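B-cell lymphoma 3 protein (Homo sapiens, PDB 1K1A) helps regulate transcription of NF-kappa-B target genes, holding the p50 subunit back from the nucleus in the cytoplasm and acting as a transcriptional activator in the nucleus. Local coordinates at residues S185-A190 with S205-S210; A144-S149 with L154-E159; L39-Y42 with T48-H51. All blocks are in the same frame, centred on the assembly; numbering follows the deposited sequence.

Contact 1. Residues S185-A190 with S205-S210; sequences SALHSA and SGADSS
Within the sixth ankyrin repeat, Leu187 on the first turn of helix 186-193 packs against Ala207 and Ser209, in the loop that leaves helix 196-204. The contact is small and centres on one methyl group: Leu187 CD2 comes to 3.7 Å from Ala207 CB and also meets the backbone beyond it, 4.0 Å from Ser209 CA. Because CG of the leucine stands anti to the backbone N (chi1 -167°), the branch reaches out from the helix and sets its CD2 methyl against the loop, while Leu187 CB itself stays 4.2 Å from Ala207 CB. Pro219 and Leu202 add to this apolar cluster, touching Leu187 and Ala207 respectively.

No direct hydrogen bond joins the segments; water 1 appears to make the polar link. It accepts from Ser185 OG, the N-cap residue of the helix, at 2.9 Å, and lies beside Asp208 O at a distance too short to be taken at face value. The loop is braced locally by an Asx turn: Asp208 OD1 takes the Ser210 OG hydroxyl at 2.8 Å through its syn lone pair, and the Ser210 N-H from above the carboxylate plane. Gly206, with positive phi, ends helix 196-204 in a Schellman motif. A leucine near the start of the first helix, packed on the Gly-Ala-Asp turn after the second, is characteristic of the ankyrin helix-turn-helix unit.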
loop_
_atom_site.group_PDB
_atom_site.type_symbol
_atom_site.label_atom_id
_atom_site.label_comp_id
_atom_site.label_asym_id
_atom_site.label_seq_id
_atom_site.Cartn_x
_atom_site.Cartn_y
_atom_site.Cartn_z
ATOM N N SER A 185 -0.043 -19.700 8.720
ATOM C CA SER A 185 0.748 -19.159 7.615
ATOM C C SER A 185 -0.074 -19.051 6.333
ATOM O O SER A 185 -1.240 -19.442 6.294
ATOM C CB SER A 185 1.964 -20.051 7.362
ATOM O OG SER A 185 1.555 -21.336 6.901
ATOM N N ALA A 186 0.541 -18.521 5.280
ATOM C CA ALA A 186 -0.099 -18.436 3.979
ATOM C C ALA A 186 -0.576 -19.820 3.546
ATOM O O ALA A 186 -1.668 -19.978 2.989
ATOM C CB ALA A 186 0.871 -17.881 2.953
ATOM N N LEU A 187 0.245 -20.820 3.809
ATOM C CA LEU A 187 -0.081 -22.184 3.385
ATOM C C LEU A 187 -1.294 -22.779 4.121
ATOM O O LEU A 187 -2.072 -23.536 3.525
ATOM C CB LEU A 187 1.145 -23.092 3.510
ATOM C CG LEU A 187 1.051 -24.456 2.828
ATOM C CD1 LEU A 187 0.744 -24.312 1.353
ATOM C CD2 LEU A 187 2.338 -25.248 3.047
ATOM N N HIS A 188 -1.463 -22.444 5.404
ATOM C CA HIS A 188 -2.659 -22.897 6.126
ATOM C C HIS A 188 -3.892 -22.411 5.383
ATOM O O HIS A 188 -4.828 -23.169 5.162
ATOM C CB HIS A 188 -2.725 -22.337 7.548
ATOM C CG HIS A 188 -1.721 -22.920 8.488
ATOM N ND1 HIS A 188 -1.992 -24.008 9.288
ATOM C CD2 HIS A 188 -0.465 -22.530 8.797
ATOM C CE1 HIS A 188 -0.935 -24.278 10.032
ATOM N NE2 HIS A 188 0.004 -23.392 9.754
ATOM N N SER A 189 -3.888 -21.132 5.009
ATOM C CA SER A 189 -5.031 -20.523 4.334
ATOM C C SER A 189 -5.330 -21.152 2.982
ATOM O O SER A 189 -6.487 -21.517 2.696
ATOM C CB SER A 189 -4.830 -19.011 4.173
ATOM O OG SER A 189 -5.225 -18.316 5.345
ATOM N N ALA A 190 -4.301 -21.273 2.148
ATOM C CA ALA A 190 -4.455 -21.862 0.821
ATOM C C ALA A 190 -4.892 -23.317 0.913
ATOM O O ALA A 190 -5.757 -23.761 0.155
ATOM C CB ALA A 190 -3.152 -21.746 0.020
ATOM N N SER A 205 7.790 -22.661 -3.668
ATOM C CA SER A 205 8.568 -21.515 -3.207
ATOM C C SER A 205 9.111 -21.718 -1.808
ATOM O O SER A 205 9.675 -20.791 -1.216
ATOM C CB SER A 205 7.733 -20.241 -3.261
ATOM O OG SER A 205 7.379 -19.950 -4.595
ATOM N N GLY A 206 8.901 -22.908 -1.258
ATOM C CA GLY A 206 9.472 -23.248 0.030
ATOM C C GLY A 206 8.562 -23.221 1.249
ATOM O O GLY A 206 9.053 -23.295 2.369
ATOM N N ALA A 207 7.251 -23.144 1.055
ATOM C CA ALA A 207 6.338 -23.117 2.206
ATOM C C ALA A 207 6.506 -24.358 3.096
ATOM O O ALA A 207 6.609 -25.476 2.600
ATOM C CB ALA A 207 4.910 -22.978 1.754
ATOM N N ASP A 208 6.524 -24.139 4.411
ATOM C CA ASP A 208 6.704 -25.212 5.400
ATOM C C ASP A 208 5.362 -25.842 5.769
ATOM O O ASP A 208 4.523 -25.205 6.409
ATOM C CB ASP A 208 7.379 -24.639 6.651
ATOM C CG ASP A 208 7.655 -25.693 7.722
ATOM O OD1 ASP A 208 7.230 -26.860 7.566
ATOM O OD2 ASP A 208 8.301 -25.431 8.761
ATOM N N SER A 209 5.159 -27.094 5.369
ATOM C CA SER A 209 3.896 -27.791 5.638
ATOM C C SER A 209 3.811 -28.455 7.023
ATOM O O SER A 209 2.809 -29.097 7.343
ATOM C CB SER A 209 3.615 -28.837 4.552
ATOM O OG SER A 209 4.634 -29.819 4.529
ATOM N N SER A 210 4.853 -28.304 7.832
ATOM C CA SER A 210 4.871 -28.891 9.176
ATOM C C SER A 210 4.670 -27.826 10.251
ATOM O O SER A 210 4.662 -28.123 11.445
ATOM C CB SER A 210 6.190 -29.616 9.424
ATOM O OG SER A 210 7.239 -28.683 9.653
HETATM O O HOH W 1 4.006 -22.749 6.078
#

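Contact 2. Residues A144-S149 with L154-E159; sequences AVDIKS and LIHAVE
The backbones of the loop 144-149 and helix 153-159 stay well apart, the nearest alpha carbons, Ser149 CA and His156 CA, being 9.6 Å from each other, so that side chains, chiefly Asp146 and His156, bridge the distance. These two reach in from opposite directions. His156 NE2 donates to Asp146 OD1 over 3.3 Å, long but almost straight, with an N-H...O angle of 174°. The oxygen sits at the ring edge, nearly in the imidazole plane, whereas the N-H meets OD1 on its syn side but 31° out of the carboxylate plane. The bond ties the loop joining the fourth and fifth ankyrin repeats to the first helix of the fifth.

The other oxygen is held from within the loop: Ser149 OG donates to Asp146 OD2 at 2.9 Å, and the backbone Ser149 N adds a weak bond to OD2 at 3.4 Å. With chi1 at 61°, the aspartate CG tucks between its backbone N and carbonyl carbon, which puts the carboxylate between serine and histidine. With an alanine in place of Asp146, NE2 of the buried His156 would probably lose its acceptor and Ser149 OG its partner, and the ring would be freer to turn. The His156 ring also meets that of His121 on helix 119-126 at a steep angle. Donation from NE2 implies that this nitrogen carries the proton, and the nearby carboxylate would probably stabilise any positive charge the imidazole acquired.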
loop_
_atom_site.group_PDB
_atom_site.type_symbol
_atom_site.label_atom_id
_atom_site.label_comp_id
_atom_site.label_asym_id
_atom_site.label_seq_id
_atom_site.Cartn_x
_atom_site.Cartn_y
_atom_site.Cartn_z
ATOM N N ALA A 144 6.232 -6.145 6.222
ATOM C CA ALA A 144 5.567 -5.322 7.240
ATOM C C ALA A 144 4.212 -5.895 7.688
ATOM O O ALA A 144 3.391 -6.288 6.854
ATOM C CB ALA A 144 5.397 -3.901 6.747
ATOM N N VAL A 145 3.989 -5.944 9.004
ATOM C CA VAL A 145 2.724 -6.429 9.549
ATOM C C VAL A 145 1.945 -5.300 10.216
ATOM O O VAL A 145 2.449 -4.617 11.113
ATOM C CB VAL A 145 2.903 -7.589 10.576
ATOM C CG1 VAL A 145 3.840 -8.675 10.028
ATOM C CG2 VAL A 145 3.413 -7.066 11.900
ATOM N N ASP A 146 0.738 -5.079 9.728
ATOM C CA ASP A 146 -0.162 -4.097 10.333
ATOM C C ASP A 146 -0.694 -4.605 11.686
ATOM O O ASP A 146 -0.880 -5.806 11.880
ATOM C CB ASP A 146 -1.308 -3.778 9.383
ATOM C CG ASP A 146 -2.144 -4.988 9.065
ATOM O OD1 ASP A 146 -1.670 -5.857 8.315
ATOM O OD2 ASP A 146 -3.291 -5.163 9.537
ATOM N N ILE A 147 -0.940 -3.687 12.612
ATOM C CA ILE A 147 -1.301 -4.067 13.970
ATOM C C ILE A 147 -2.644 -4.818 14.099
ATOM O O ILE A 147 -2.759 -5.722 14.922
ATOM C CB ILE A 147 -1.236 -2.837 14.911
ATOM C CG1 ILE A 147 -1.933 -3.122 16.245
ATOM C CD1 ILE A 147 -0.987 -3.335 17.419
ATOM N N LYS A 148 -3.626 -4.481 13.260
ATOM C CA LYS A 148 -4.970 -5.102 13.334
ATOM C C LYS A 148 -4.980 -6.627 13.221
ATOM O O LYS A 148 -5.520 -7.325 14.081
ATOM C CB LYS A 148 -5.895 -4.552 12.241
ATOM C CG LYS A 148 -6.823 -3.433 12.654
ATOM C CD LYS A 148 -8.165 -3.578 11.932
ATOM C CE LYS A 148 -8.640 -2.260 11.345
ATOM N NZ LYS A 148 -9.231 -1.368 12.375
ATOM N N SER A 149 -4.388 -7.138 12.143
ATOM C CA SER A 149 -4.466 -8.557 11.829
ATOM C C SER A 149 -3.168 -9.317 12.039
ATOM O O SER A 149 -3.170 -10.548 12.132
ATOM C CB SER A 149 -4.922 -8.730 10.383
ATOM O OG SER A 149 -4.095 -7.977 9.499
ATOM N N LEU A 154 1.870 -10.808 1.959
ATOM C CA LEU A 154 1.738 -12.122 1.329
ATOM C C LEU A 154 0.476 -12.848 1.795
ATOM O O LEU A 154 -0.259 -13.432 0.990
ATOM C CB LEU A 154 2.974 -12.989 1.591
ATOM C CG LEU A 154 2.926 -14.389 0.956
ATOM C CD1 LEU A 154 2.707 -14.300 -0.548
ATOM C CD2 LEU A 154 4.181 -15.183 1.274
ATOM N N ILE A 155 0.223 -12.811 3.092
ATOM C CA ILE A 155 -0.949 -13.482 3.639
ATOM C C ILE A 155 -2.222 -12.798 3.142
ATOM O O ILE A 155 -3.193 -13.467 2.761
ATOM C CB ILE A 155 -0.864 -13.557 5.182
ATOM C CG1 ILE A 155 0.257 -14.524 5.586
ATOM C CG2 ILE A 155 -2.199 -13.990 5.781
ATOM C CD1 ILE A 155 0.699 -14.428 7.039
ATOM N N HIS A 156 -2.199 -11.467 3.086
ATOM C CA HIS A 156 -3.325 -10.724 2.540
ATOM C C HIS A 156 -3.606 -11.202 1.118
ATOM O O HIS A 156 -4.756 -11.468 0.763
ATOM C CB HIS A 156 -3.041 -9.211 2.539
ATOM C CG HIS A 156 -3.204 -8.559 3.881
ATOM N ND1 HIS A 156 -4.436 -8.364 4.470
ATOM C CD2 HIS A 156 -2.293 -8.035 4.736
ATOM C CE1 HIS A 156 -4.277 -7.759 5.634
ATOM N NE2 HIS A 156 -2.987 -7.543 5.818
ATOM N N ALA A 157 -2.551 -11.323 0.312
ATOM C CA ALA A 157 -2.686 -11.753 -1.081
ATOM C C ALA A 157 -3.278 -13.159 -1.193
ATOM O O ALA A 157 -4.111 -13.427 -2.070
ATOM C CB ALA A 157 -1.332 -11.695 -1.795
ATOM N N VAL A 158 -2.840 -14.054 -0.314
ATOM C CA VAL A 158 -3.346 -15.427 -0.319
ATOM C C VAL A 158 -4.827 -15.468 0.049
ATOM O O VAL A 158 -5.611 -16.178 -0.584
ATOM C CB VAL A 158 -2.537 -16.343 0.613
ATOM C CG1 VAL A 158 -3.257 -17.664 0.820
ATOM C CG2 VAL A 158 -1.153 -16.583 0.037
ATOM N N GLU A 159 -5.214 -14.702 1.064
ATOM C CA GLU A 159 -6.622 -14.636 1.470
ATOM C C GLU A 159 -7.533 -14.034 0.392
ATOM O O GLU A 159 -8.700 -14.435 0.257
ATOM C CB GLU A 159 -6.767 -13.890 2.792
ATOM C CG GLU A 159 -6.059 -14.591 3.935
ATOM C CD GLU A 159 -6.335 -13.965 5.283
ATOM O OE1 GLU A 159 -6.562 -12.735 5.339
ATOM O OE2 GLU A 159 -6.310 -14.704 6.291
#

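Contact 3. Residues L39-Y42 with T48-H51; sequences LDIY and TPLH
Ile41 and Thr48 meet backbone to backbone in the tight part of this contact, where Thr48 CA points its hydrogen almost straight at Ile41 O (3.4 Å, 169° at the hydrogen). Pro49 CD touches both this oxygen and Leu39 O, each at 3.4 Å. An inverse gamma turn centred on Asp40 folds the loop here. Thr48 turns its two branches to different tasks: OG1, with chi1 at 63°, accepts the capping bond from His51 N at 3.3 Å and lies above one face of the His51 ring, offset toward its rim, while CG2 lies 3.7 Å from Tyr42 CE1, the two side chains running alongside each other.

No direct hydrogen bond crosses here; water 2 links the segments, donating to Leu39 O and to Asp40 OD1 (3.0 Å) and accepting from Leu50 N, an amide of the first helical turn. The solvent side is that of Tyr42, which is exposed, and of Asp40, partly so, yet the tyrosine hydroxyl is engaged by Leu75 O and Asp40 OD2 takes Ser71 N. The Thr-Pro-Leu-His sequence is the ankyrin signature that opens the first helix of a repeat, here helix 49-55. Its Pro49 touches Leu13 and His14 of helix 12-18 and Leu65 of helix 59-67, while Leu39 and Ile41 lie on Phe32 of helix 22-34.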
loop_
_atom_site.group_PDB
_atom_site.type_symbol
_atom_site.label_atom_id
_atom_site.label_comp_id
_atom_site.label_asym_id
_atom_site.label_seq_id
_atom_site.Cartn_x
_atom_site.Cartn_y
_atom_site.Cartn_z
ATOM N N LEU A 39 1.584 25.416 2.664
ATOM C CA LEU A 39 0.915 24.810 1.520
ATOM C C LEU A 39 0.050 23.654 1.993
ATOM O O LEU A 39 -0.865 23.223 1.298
ATOM C CB LEU A 39 1.933 24.291 0.510
ATOM C CG LEU A 39 2.766 25.326 -0.232
ATOM C CD1 LEU A 39 3.596 24.627 -1.300
ATOM C CD2 LEU A 39 1.864 26.369 -0.851
ATOM N N ASP A 40 0.360 23.139 3.177
ATOM C CA ASP A 40 -0.395 22.030 3.743
ATOM C C ASP A 40 -1.546 22.536 4.592
ATOM O O ASP A 40 -1.571 22.335 5.808
ATOM C CB ASP A 40 0.517 21.119 4.562
ATOM C CG ASP A 40 1.450 20.295 3.688
ATOM O OD1 ASP A 40 1.028 19.884 2.579
ATOM O OD2 ASP A 40 2.618 20.003 4.026
ATOM N N ILE A 41 -2.485 23.213 3.940
ATOM C CA ILE A 41 -3.666 23.741 4.597
ATOM C C ILE A 41 -4.836 22.801 4.369
ATOM O O ILE A 41 -5.083 22.352 3.256
ATOM C CB ILE A 41 -4.004 25.148 4.075
ATOM C CG1 ILE A 41 -3.914 25.202 2.549
ATOM C CG2 ILE A 41 -3.064 26.177 4.690
ATOM C CD1 ILE A 41 -2.629 25.797 2.042
ATOM N N TYR A 42 -5.545 22.497 5.437
ATOM C CA TYR A 42 -6.664 21.570 5.372
ATOM C C TYR A 42 -7.995 22.242 5.028
ATOM O O TYR A 42 -8.258 23.360 5.464
ATOM C CB TYR A 42 -6.816 20.877 6.724
ATOM C CG TYR A 42 -5.749 19.849 7.042
ATOM C CD1 TYR A 42 -5.685 18.653 6.345
ATOM C CD2 TYR A 42 -4.830 20.063 8.068
ATOM C CE1 TYR A 42 -4.726 17.691 6.644
ATOM C CE2 TYR A 42 -3.866 19.104 8.380
ATOM C CZ TYR A 42 -3.828 17.916 7.659
ATOM O OH TYR A 42 -2.885 16.952 7.950
ATOM N N THR A 48 -5.338 18.249 2.240
ATOM C CA THR A 48 -4.481 19.322 1.770
ATOM C C THR A 48 -4.589 19.341 0.259
ATOM O O THR A 48 -5.132 18.409 -0.340
ATOM C CB THR A 48 -3.018 19.069 2.147
ATOM O OG1 THR A 48 -2.552 17.875 1.496
ATOM C CG2 THR A 48 -2.872 18.760 3.644
ATOM N N PRO A 49 -4.098 20.403 -0.365
ATOM C CA PRO A 49 -4.019 20.453 -1.830
ATOM C C PRO A 49 -3.261 19.259 -2.434
ATOM O O PRO A 49 -3.659 18.781 -3.498
ATOM C CB PRO A 49 -3.287 21.766 -2.089
ATOM C CG PRO A 49 -3.714 22.632 -0.951
ATOM C CD PRO A 49 -3.695 21.678 0.257
ATOM N N LEU A 50 -2.225 18.752 -1.749
ATOM C CA LEU A 50 -1.477 17.609 -2.263
ATOM C C LEU A 50 -2.339 16.341 -2.281
ATOM O O LEU A 50 -2.307 15.575 -3.252
ATOM C CB LEU A 50 -0.182 17.377 -1.462
ATOM C CG LEU A 50 0.725 16.206 -1.885
ATOM C CD1 LEU A 50 1.160 16.335 -3.357
ATOM C CD2 LEU A 50 1.927 16.127 -0.984
ATOM N N HIS A 51 -3.096 16.118 -1.210
ATOM C CA HIS A 51 -4.009 14.985 -1.161
ATOM C C HIS A 51 -4.909 15.060 -2.385
ATOM O O HIS A 51 -5.159 14.059 -3.045
ATOM C CB HIS A 51 -4.905 15.039 0.082
ATOM C CG HIS A 51 -4.183 14.826 1.382
ATOM N ND1 HIS A 51 -3.243 13.834 1.570
ATOM C CD2 HIS A 51 -4.302 15.459 2.573
ATOM C CE1 HIS A 51 -2.799 13.880 2.814
ATOM N NE2 HIS A 51 -3.422 14.860 3.442
HETATM O O HOH W 2 -0.444 20.459 0.001
#

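Overall arrangement
From the N terminus, contact 3 comes first, closing the five-residue turn 43-47 within the connection between helices 22-34 and 49-55. Contact 2 follows about 30 Å away, centre to centre, and closes another short loop, the one leading into helix 153-159. Contact 1 is different: its segments span a helical hairpin, so it joins the start of helix 186-193 to the chain leaving helix 196-204. The three stand in series, none nested or crossed, as suits the elongated ankyrin repeat domain that this chain represents within the longer protein. Contacts 1 and 2 touch through their helices, Val158 CG1 lying 3.5 Å from Ala186 O, whereas contact 3 lies on the opposite side of the chain's centre.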